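PDB 3III: CocE/NonD family hydrolase from Staphylococcus aureus subsp. aureus COL, which probably hydrolyses ester or amide bonds as an alpha/beta-hydrolase of the CocE/NonD family, although its natural substrate is not established. Local coordinates for residues Met198-Ala203 and His274-Phe279; Ser278-Lys283 and Ile471-His476; Val333-Arg338 and Phe352-Ala357. All blocks are in the same frame, centred on the assembly; numbering follows the deposited sequence.

Contact 1: residues Met198-Ala203 and His274-Phe279; sequences MYREVA and HNRGSF
Helix 198-203 and the first turn of helix 275-284 face each other across Glu-201 and Arg-276 in the alpha/beta-hydrolase domain, the axes of these short helical segments 9.5 Å apart and roughly antiparallel at 142°. The two side chains cross at about a right angle and form a salt bridge: Arg-276 NH1 donates to Glu-201 OE2 over 2.7 Å. The oxygen lies close to the guanidinium plane but is met on its anti side. Arg-276 has CG anti to the backbone N (chi1 -179°) and stays extended to NE, which carries the guanidinium past the carboxylate towards Arg-200. There the CB and CD carbons of Arg-200 lie over one guanidinium face, CB toward its rim, with Arg-200 CD 3.7 Å from Arg-276 NH2. Arg-276 is gripped by two acids, Glu-201 at NH1 and Glu-495 at NE, and Arg-200 NH1 pairs with Asp-197, which probably offsets the neighbouring charges. Glu-201 OE1 lies 3.5 Å from Gly-277 CA and accepts bonds from the backbone N of Asn-196 and Asp-197. Nearby, His-274 NE2 is hydrogen-bonded to Ser-169 OG; Ser-169 sits in a Gly-x-Ser sequence between strand 162-168 and helix 170-179, consistent with a nucleophile elbow. Helix 198-203 also packs on helix 213-224, Met-198 (selenomethionine) against Tyr-214 and Trp-217, while helix 275-284 rests on strand 262-267 and touches strand 490-503.

Contact 2: residues Ser278-Lys283 and Ile471-His476; sequences SFEGFK and IAQPWH
Helical residues 278-283 face the irregular segment 471-476 at a distance, the nearest CA atoms, those of Glu-280 and Gln-473, being 11.3 Å apart, so long side chains make the whole contact. It joins a helix of the alpha/beta-hydrolase domain to a loop between strands 447-458 and 490-503, in the part of the chain that belongs to the C-terminal non-catalytic domain of the X-Pro dipeptidyl-peptidase family. Glu-280 and Gln-473 approach from opposite directions, and Gln-473 NE2 donates to Glu-280 OE2 over 3.0 Å at an N-H...O angle of 159°. The acceptor lies near the amide plane of Gln-473, but the carboxylate is turned so that the donor comes from above its plane. Gln-473 reaches this far because its chain is extended, with CG anti to the backbone N (chi1 -171°). The same NE2 also donates to Glu-495 of strand 490-503, so one amide nitrogen links two acids. One turn along the helix, Lys-283 bends at chi3 and closes a salt bridge to Glu-280, NZ lying 2.7 Å from OE2. Its ammonium and the glutamine amide grip this oxygen from opposite faces of the carboxylate. Lys-283 NZ also lies 2.9 Å from Gln-473 OE1, at an angle too poor to count as a hydrogen bond. Glu-280 OE1 accepts a hydrogen bond from Gln-284 NE2 and also meets Trp-475, whose indole stands almost perpendicular to the carboxylate; the ring also makes a cation-pi contact with Arg-276 of the same helix. The oxygen comes to the edge of the indole, near its plane, with Glu-280 OE1 3.6 Å from Trp-475 CZ3.

Contact 3: residues Val333-Arg338 and Phe352-Ala357; sequences VIYEVR and FPLPNA
In Tyr-335 a chi1 of 61° sets CG between the backbone N and the carbonyl carbon, and from there the ring extends from strand 333-338 to meet Leu-354 coming from the opposite direction. In Val-333, two residues earlier, chi1 of -177° sets CG2 beside the backbone N and anti to the carbonyl carbon, the branch that meets Phe-352. The contact is apolar. Leu-354 CD2 approaches the phenol end of the ring obliquely, 3.7 Å from Tyr-335 CZ and 3.6 Å from Tyr-335 OH; the hydroxyl itself is hydrogen-bonded to Asn-560, the C-terminal residue. At the start of the strand, Val-333 CG2 lies 3.7 Å from Phe-352 N and 4.0 Å from Phe-352 CB. It therefore packs on the root of the phenylalanine, whose ring leads away from the strand to meet that of Phe-279. The peptide bond between Phe-352 and Pro-353 is cis, and Leu-354 then opens a type I beta turn to Ala-357, closed by a hydrogen bond from Ala-357 N to Leu-354 O. The segment thus bridges two sheets: it follows the edge strand 343-349 of the large mixed sheet and leads into strand 358-365 of an antiparallel one. Strand 333-338 itself runs between strands 290-295 and 343-349; Phe-352 and Val-333 both touch Leu-292, while Tyr-335 and Leu-354 both reach Val-406 on strand 403-406.

Overall arrangement
All three contacts are largely buried, but their centres lie progressively farther from that of the chain, about 6, 13 and 17 Å for contacts 1, 2 and 3. Contacts 1 and 2 use overlapping parts of helix 275-284 and are joined directly, through Arg-200 to the carbonyl of His-476 and through Arg-276 against Trp-475. Both are polar, yet contact 1 pairs two helices within the hydrolase domain, whereas contact 2 ties that helix to a loop of the C-terminal region. Contact 3 is apolar and links the large mixed sheet to the segment leading out of it; Phe-279 meeting Phe-352 connects it to the same helix.

Contact 1: residues Met198-Ala203 and His274-Phe279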
loop_
_atom_site.group_PDB
_atom_site.type_symbol
_atom_site.label_atom_id
_atom_site.label_comp_id
_atom_site.label_asym_id
_atom_site.label_seq_id
_atom_site.Cartn_x
_atom_site.Cartn_y
_atom_site.Cartn_z
HETATM N N MSE A 198 -5.835 4.140 8.333
HETATM C CA MSE A 198 -5.731 5.424 7.664
HETATM C C MSE A 198 -4.891 6.404 8.441
HETATM O O MSE A 198 -4.124 7.155 7.833
HETATM C CB MSE A 198 -7.115 6.046 7.415
HETATM C CG MSE A 198 -7.844 5.397 6.314
HETATM SE SE MSE A 198 -9.608 6.273 5.975
HETATM C CE MSE A 198 -8.876 8.007 5.221
ATOM N N TYR A 199 -5.061 6.459 9.759
ATOM C CA TYR A 199 -4.294 7.413 10.539
ATOM C C TYR A 199 -2.760 7.236 10.370
ATOM O O TYR A 199 -2.026 8.194 10.290
ATOM C CB TYR A 199 -4.655 7.295 12.035
ATOM C CG TYR A 199 -3.937 8.298 12.822
ATOM C CD1 TYR A 199 -4.433 9.597 12.946
ATOM C CD2 TYR A 199 -2.715 7.992 13.418
ATOM C CE1 TYR A 199 -3.688 10.598 13.670
ATOM C CE2 TYR A 199 -2.016 8.932 14.111
ATOM C CZ TYR A 199 -2.500 10.238 14.252
ATOM O OH TYR A 199 -1.740 11.169 14.941
ATOM N N ARG A 200 -2.292 6.002 10.344
ATOM C CA ARG A 200 -0.875 5.724 10.326
ATOM C C ARG A 200 -0.315 5.656 8.953
ATOM O O ARG A 200 0.926 5.660 8.818
ATOM C CB ARG A 200 -0.552 4.423 11.065
ATOM C CG ARG A 200 -0.612 4.574 12.577
ATOM C CD ARG A 200 -0.261 3.229 13.304
ATOM N NE ARG A 200 -0.363 3.428 14.748
ATOM C CZ ARG A 200 -1.497 3.485 15.418
ATOM N NH1 ARG A 200 -2.644 3.297 14.789
ATOM N NH2 ARG A 200 -1.483 3.728 16.726
ATOM N N GLU A 201 -1.175 5.520 7.938
ATOM C CA GLU A 201 -0.691 5.112 6.615
ATOM C C GLU A 201 -0.898 6.115 5.508
ATOM O O GLU A 201 -0.107 6.111 4.581
ATOM C CB GLU A 201 -1.156 3.700 6.244
ATOM C CG GLU A 201 -0.626 2.735 7.336
ATOM C CD GLU A 201 -1.174 1.337 7.380
ATOM O OE1 GLU A 201 -2.181 1.038 6.692
ATOM O OE2 GLU A 201 -0.593 0.525 8.173
ATOM N N VAL A 202 -1.907 6.993 5.619
ATOM C CA VAL A 202 -2.176 7.978 4.563
ATOM C C VAL A 202 -2.498 9.394 5.104
ATOM O O VAL A 202 -2.037 10.357 4.526
ATOM C CB VAL A 202 -3.283 7.522 3.564
ATOM C CG1 VAL A 202 -4.682 7.425 4.229
ATOM C CG2 VAL A 202 -3.302 8.451 2.332
ATOM N N ALA A 203 -3.339 9.499 6.152
ATOM C CA ALA A 203 -3.731 10.805 6.741
ATOM C C ALA A 203 -2.546 11.512 7.451
ATOM O O ALA A 203 -2.406 12.739 7.410
ATOM C CB ALA A 203 -4.986 10.657 7.695
ATOM N N HIS A 274 0.549 2.324 0.607
ATOM C CA HIS A 274 0.078 0.959 0.906
ATOM C C HIS A 274 1.041 -0.006 1.597
ATOM O O HIS A 274 0.615 -1.059 2.093
ATOM C CB HIS A 274 -0.513 0.301 -0.341
ATOM C CG HIS A 274 -1.624 1.084 -0.970
ATOM N ND1 HIS A 274 -2.770 1.443 -0.295
ATOM C CD2 HIS A 274 -1.729 1.620 -2.213
ATOM C CE1 HIS A 274 -3.560 2.115 -1.117
ATOM N NE2 HIS A 274 -2.947 2.244 -2.288
ATOM N N ASN A 275 2.336 0.281 1.573
ATOM C CA ASN A 275 3.341 -0.678 2.005
ATOM C C ASN A 275 3.128 -1.128 3.447
ATOM O O ASN A 275 3.033 -2.315 3.692
ATOM C CB ASN A 275 4.742 -0.112 1.692
ATOM C CG ASN A 275 5.852 -0.682 2.552
ATOM O OD1 ASN A 275 5.787 -0.590 3.762
ATOM N ND2 ASN A 275 6.917 -1.220 1.910
ATOM N N ARG A 276 3.002 -0.194 4.386
ATOM C CA ARG A 276 2.949 -0.568 5.799
ATOM C C ARG A 276 1.811 -1.527 6.059
ATOM O O ARG A 276 1.991 -2.552 6.726
ATOM C CB ARG A 276 2.820 0.655 6.701
ATOM C CG ARG A 276 2.775 0.339 8.162
ATOM C CD ARG A 276 2.739 1.602 9.019
ATOM N NE ARG A 276 2.807 1.278 10.438
ATOM C CZ ARG A 276 1.808 0.790 11.158
ATOM N NH1 ARG A 276 0.594 0.610 10.624
ATOM N NH2 ARG A 276 2.009 0.503 12.440
ATOM N N GLY A 277 0.631 -1.170 5.567
ATOM C CA GLY A 277 -0.588 -1.924 5.831
ATOM C C GLY A 277 -0.700 -3.208 5.032
ATOM O O GLY A 277 -1.377 -4.133 5.464
ATOM N N SER A 278 -0.008 -3.280 3.885
ATOM C CA SER A 278 0.050 -4.510 3.135
ATOM C C SER A 278 0.709 -5.567 4.012
ATOM O O SER A 278 0.198 -6.708 4.160
ATOM C CB SER A 278 0.760 -4.323 1.762
ATOM O OG SER A 278 0.066 -3.401 0.926
ATOM N N PHE A 279 1.820 -5.199 4.640
ATOM C CA PHE A 279 2.532 -6.125 5.532
ATOM C C PHE A 279 1.727 -6.381 6.792
ATOM O O PHE A 279 1.679 -7.546 7.276
ATOM C CB PHE A 279 3.914 -5.559 5.914
ATOM C CG PHE A 279 4.943 -5.710 4.825
ATOM C CD1 PHE A 279 5.567 -6.927 4.614
ATOM C CD2 PHE A 279 5.227 -4.661 3.976
ATOM C CE1 PHE A 279 6.506 -7.087 3.629
ATOM C CE2 PHE A 279 6.154 -4.817 2.936
ATOM C CZ PHE A 279 6.769 -6.053 2.751
#

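Contact 2: residues Ser278-Lys283 and Ile471-His476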
loop_
_atom_site.group_PDB
_atom_site.type_symbol
_atom_site.label_atom_id
_atom_site.label_comp_id
_atom_site.label_asym_id
_atom_site.label_seq_id
_atom_site.Cartn_x
_atom_site.Cartn_y
_atom_site.Cartn_z
ATOM N N SER A 278 -0.008 -3.280 3.885
ATOM C CA SER A 278 0.050 -4.510 3.135
ATOM C C SER A 278 0.709 -5.567 4.012
ATOM O O SER A 278 0.198 -6.708 4.160
ATOM C CB SER A 278 0.760 -4.323 1.762
ATOM O OG SER A 278 0.066 -3.401 0.926
ATOM N N PHE A 279 1.820 -5.199 4.640
ATOM C CA PHE A 279 2.532 -6.125 5.532
ATOM C C PHE A 279 1.727 -6.381 6.792
ATOM O O PHE A 279 1.679 -7.546 7.276
ATOM C CB PHE A 279 3.914 -5.559 5.914
ATOM C CG PHE A 279 4.943 -5.710 4.825
ATOM C CD1 PHE A 279 5.567 -6.927 4.614
ATOM C CD2 PHE A 279 5.227 -4.661 3.976
ATOM C CE1 PHE A 279 6.506 -7.087 3.629
ATOM C CE2 PHE A 279 6.154 -4.817 2.936
ATOM C CZ PHE A 279 6.769 -6.053 2.751
ATOM N N GLU A 280 1.117 -5.312 7.375
ATOM C CA GLU A 280 0.287 -5.517 8.557
ATOM C C GLU A 280 -0.839 -6.519 8.319
ATOM O O GLU A 280 -1.142 -7.367 9.211
ATOM C CB GLU A 280 -0.296 -4.238 9.161
ATOM C CG GLU A 280 0.706 -3.321 9.898
ATOM C CD GLU A 280 1.635 -4.052 10.863
ATOM O OE1 GLU A 280 1.104 -4.831 11.670
ATOM O OE2 GLU A 280 2.878 -3.836 10.809
ATOM N N GLY A 281 -1.449 -6.433 7.128
ATOM C CA GLY A 281 -2.575 -7.319 6.789
ATOM C C GLY A 281 -2.114 -8.742 6.770
ATOM O O GLY A 281 -2.742 -9.642 7.344
ATOM N N PHE A 282 -1.003 -8.970 6.077
ATOM C CA PHE A 282 -0.465 -10.335 5.999
ATOM C C PHE A 282 -0.093 -10.865 7.376
ATOM O O PHE A 282 -0.393 -12.017 7.709
ATOM C CB PHE A 282 0.714 -10.412 5.067
ATOM C CG PHE A 282 1.372 -11.763 5.050
ATOM C CD1 PHE A 282 0.771 -12.845 4.423
ATOM C CD2 PHE A 282 2.536 -11.976 5.763
ATOM C CE1 PHE A 282 1.378 -14.143 4.432
ATOM C CE2 PHE A 282 3.139 -13.221 5.793
ATOM C CZ PHE A 282 2.576 -14.320 5.132
ATOM N N LYS A 283 0.565 -10.037 8.164
ATOM C CA LYS A 283 1.078 -10.462 9.468
ATOM C C LYS A 283 -0.042 -10.772 10.443
ATOM O O LYS A 283 0.025 -11.766 11.110
ATOM C CB LYS A 283 2.030 -9.442 10.120
ATOM C CG LYS A 283 3.361 -9.241 9.431
ATOM C CD LYS A 283 4.292 -8.305 10.201
ATOM C CE LYS A 283 3.715 -6.908 10.399
ATOM N NZ LYS A 283 4.630 -5.889 11.045
ATOM N N ILE A 471 11.678 -4.664 18.410
ATOM C CA ILE A 471 12.981 -4.044 18.269
ATOM C C ILE A 471 13.189 -3.416 16.886
ATOM O O ILE A 471 13.896 -2.416 16.761
ATOM C CB ILE A 471 14.138 -5.012 18.578
ATOM C CG1 ILE A 471 15.462 -4.252 18.598
ATOM C CG2 ILE A 471 14.229 -6.175 17.609
ATOM C CD1 ILE A 471 16.479 -4.807 19.634
ATOM N N ALA A 472 12.572 -3.985 15.850
ATOM C CA ALA A 472 12.719 -3.423 14.498
ATOM C C ALA A 472 11.613 -2.459 14.059
ATOM O O ALA A 472 11.760 -1.697 13.076
ATOM C CB ALA A 472 12.858 -4.545 13.487
ATOM N N GLN A 473 10.472 -2.561 14.706
ATOM C CA GLN A 473 9.312 -1.780 14.328
ATOM C C GLN A 473 8.699 -1.132 15.523
ATOM O O GLN A 473 7.939 -1.779 16.263
ATOM C CB GLN A 473 8.246 -2.648 13.636
ATOM C CG GLN A 473 7.102 -1.802 13.037
ATOM C CD GLN A 473 5.901 -2.633 12.580
ATOM O OE1 GLN A 473 5.921 -3.857 12.613
ATOM N NE2 GLN A 473 4.854 -1.954 12.152
ATOM N N PRO A 474 8.996 0.166 15.712
ATOM C CA PRO A 474 8.305 0.889 16.773
ATOM C C PRO A 474 6.822 1.092 16.396
ATOM O O PRO A 474 6.490 1.172 15.209
ATOM C CB PRO A 474 9.085 2.204 16.884
ATOM C CG PRO A 474 9.766 2.376 15.603
ATOM C CD PRO A 474 9.941 1.015 14.980
ATOM N N TRP A 475 5.972 1.088 17.404
ATOM C CA TRP A 475 4.559 1.357 17.269
ATOM C C TRP A 475 4.190 2.454 18.241
ATOM O O TRP A 475 4.338 2.294 19.467
ATOM C CB TRP A 475 3.763 0.103 17.561
ATOM C CG TRP A 475 2.350 0.102 17.007
ATOM C CD1 TRP A 475 1.307 0.829 17.441
ATOM C CD2 TRP A 475 1.852 -0.747 15.967
ATOM N NE1 TRP A 475 0.154 0.517 16.723
ATOM C CE2 TRP A 475 0.489 -0.434 15.786
ATOM C CE3 TRP A 475 2.439 -1.731 15.153
ATOM C CZ2 TRP A 475 -0.299 -1.093 14.867
ATOM C CZ3 TRP A 475 1.647 -2.369 14.202
ATOM C CH2 TRP A 475 0.288 -2.040 14.078
ATOM N N HIS A 476 3.650 3.549 17.702
ATOM C CA HIS A 476 3.341 4.743 18.501
ATOM C C HIS A 476 1.868 4.750 18.814
ATOM O O HIS A 476 1.072 4.458 17.950
ATOM C CB HIS A 476 3.768 5.978 17.755
ATOM C CG HIS A 476 5.242 5.993 17.473
ATOM N ND1 HIS A 476 5.769 5.642 16.251
ATOM C CD2 HIS A 476 6.299 6.219 18.288
ATOM C CE1 HIS A 476 7.093 5.692 16.309
ATOM N NE2 HIS A 476 7.442 6.040 17.540
#

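Contact 3: residues Val333-Arg338 and Phe352-Ala357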
loop_
_atom_site.group_PDB
_atom_site.type_symbol
_atom_site.label_atom_id
_atom_site.label_comp_id
_atom_site.label_asym_id
_atom_site.label_seq_id
_atom_site.Cartn_x
_atom_site.Cartn_y
_atom_site.Cartn_z
ATOM N N VAL A 333 6.154 -16.728 1.698
ATOM C CA VAL A 333 6.626 -15.390 1.331
ATOM C C VAL A 333 7.577 -15.474 0.128
ATOM O O VAL A 333 8.547 -16.256 0.151
ATOM C CB VAL A 333 7.403 -14.686 2.500
ATOM C CG1 VAL A 333 7.811 -13.248 2.056
ATOM C CG2 VAL A 333 6.580 -14.635 3.789
ATOM N N ILE A 334 7.318 -14.674 -0.883
ATOM C CA ILE A 334 8.224 -14.534 -1.988
ATOM C C ILE A 334 8.542 -13.023 -1.997
ATOM O O ILE A 334 7.629 -12.192 -2.003
ATOM C CB ILE A 334 7.553 -14.984 -3.245
ATOM C CG1 ILE A 334 7.339 -16.534 -3.288
ATOM C CG2 ILE A 334 8.315 -14.460 -4.485
ATOM C CD1 ILE A 334 6.571 -17.014 -4.539
ATOM N N TYR A 335 9.829 -12.681 -2.024
ATOM C CA TYR A 335 10.229 -11.279 -1.960
ATOM C C TYR A 335 11.398 -10.942 -2.841
ATOM O O TYR A 335 12.306 -11.762 -3.018
ATOM C CB TYR A 335 10.555 -10.891 -0.493
ATOM C CG TYR A 335 11.683 -11.672 0.111
ATOM C CD1 TYR A 335 12.984 -11.174 0.131
ATOM C CD2 TYR A 335 11.466 -12.932 0.641
ATOM C CE1 TYR A 335 14.020 -11.882 0.647
ATOM C CE2 TYR A 335 12.529 -13.675 1.149
ATOM C CZ TYR A 335 13.805 -13.126 1.182
ATOM O OH TYR A 335 14.866 -13.869 1.683
ATOM N N GLU A 336 11.413 -9.714 -3.363
ATOM C CA GLU A 336 12.580 -9.191 -4.108
ATOM C C GLU A 336 13.634 -8.630 -3.173
ATOM O O GLU A 336 13.327 -7.824 -2.295
ATOM C CB GLU A 336 12.171 -8.087 -5.130
ATOM C CG GLU A 336 13.342 -7.639 -5.947
ATOM C CD GLU A 336 13.022 -6.673 -7.047
ATOM O OE1 GLU A 336 11.861 -6.205 -7.162
ATOM O OE2 GLU A 336 13.984 -6.396 -7.778
ATOM N N VAL A 337 14.882 -9.029 -3.379
ATOM C CA VAL A 337 16.018 -8.324 -2.799
ATOM C C VAL A 337 16.524 -7.332 -3.868
ATOM O O VAL A 337 17.107 -7.723 -4.879
ATOM C CB VAL A 337 17.128 -9.273 -2.415
ATOM C CG1 VAL A 337 18.283 -8.478 -1.721
ATOM C CG2 VAL A 337 16.582 -10.335 -1.406
ATOM N N ARG A 338 16.268 -6.045 -3.678
ATOM C CA ARG A 338 16.561 -5.054 -4.722
ATOM C C ARG A 338 18.075 -4.805 -4.711
ATOM O O ARG A 338 18.638 -4.614 -3.660
ATOM C CB ARG A 338 15.870 -3.741 -4.429
ATOM C CG ARG A 338 14.380 -3.829 -4.399
ATOM C CD ARG A 338 13.725 -2.529 -3.953
ATOM N NE ARG A 338 14.201 -2.192 -2.621
ATOM C CZ ARG A 338 13.932 -1.057 -1.975
ATOM N NH1 ARG A 338 13.101 -0.135 -2.482
ATOM N NH2 ARG A 338 14.453 -0.869 -0.762
ATOM N N PHE A 352 6.890 -13.842 7.348
ATOM C CA PHE A 352 7.328 -12.458 7.505
ATOM C C PHE A 352 6.837 -11.930 8.828
ATOM O O PHE A 352 5.676 -12.084 9.116
ATOM C CB PHE A 352 6.853 -11.560 6.364
ATOM C CG PHE A 352 7.371 -10.166 6.484
ATOM C CD1 PHE A 352 8.561 -9.817 5.910
ATOM C CD2 PHE A 352 6.717 -9.245 7.241
ATOM C CE1 PHE A 352 9.065 -8.557 6.046
ATOM C CE2 PHE A 352 7.249 -7.979 7.419
ATOM C CZ PHE A 352 8.429 -7.652 6.801
ATOM N N PRO A 353 7.704 -11.286 9.623
ATOM C CA PRO A 353 9.150 -11.048 9.399
ATOM C C PRO A 353 9.906 -12.325 9.135
ATOM O O PRO A 353 9.517 -13.424 9.591
ATOM C CB PRO A 353 9.635 -10.399 10.715
ATOM C CG PRO A 353 8.379 -9.789 11.369
ATOM C CD PRO A 353 7.214 -10.663 10.895
ATOM N N LEU A 354 10.960 -12.207 8.350
ATOM C CA LEU A 354 11.812 -13.364 8.009
ATOM C C LEU A 354 12.351 -14.075 9.237
ATOM O O LEU A 354 12.944 -13.465 10.134
ATOM C CB LEU A 354 12.963 -12.961 7.087
ATOM C CG LEU A 354 12.710 -13.031 5.587
ATOM C CD1 LEU A 354 11.409 -12.446 5.180
ATOM C CD2 LEU A 354 13.858 -12.431 4.789
ATOM N N PRO A 355 12.148 -15.395 9.303
ATOM C CA PRO A 355 12.544 -16.082 10.540
ATOM C C PRO A 355 14.045 -16.087 10.775
ATOM O O PRO A 355 14.448 -16.191 11.898
ATOM C CB PRO A 355 12.042 -17.511 10.347
ATOM C CG PRO A 355 11.703 -17.630 8.976
ATOM C CD PRO A 355 11.498 -16.307 8.365
ATOM N N ASN A 356 14.858 -15.913 9.746
ATOM C CA ASN A 356 16.286 -15.791 9.977
ATOM C C ASN A 356 16.841 -14.345 10.141
ATOM O O ASN A 356 18.061 -14.136 10.048
ATOM C CB ASN A 356 17.039 -16.528 8.888
ATOM C CG ASN A 356 16.829 -15.913 7.530
ATOM O OD1 ASN A 356 15.724 -15.381 7.224
ATOM N ND2 ASN A 356 17.867 -15.975 6.692
ATOM N N ALA A 357 15.988 -13.357 10.414
ATOM C CA ALA A 357 16.487 -11.982 10.475
ATOM C C ALA A 357 17.302 -11.841 11.761
ATOM O O ALA A 357 16.901 -12.355 12.787
ATOM C CB ALA A 357 15.324 -10.954 10.411
#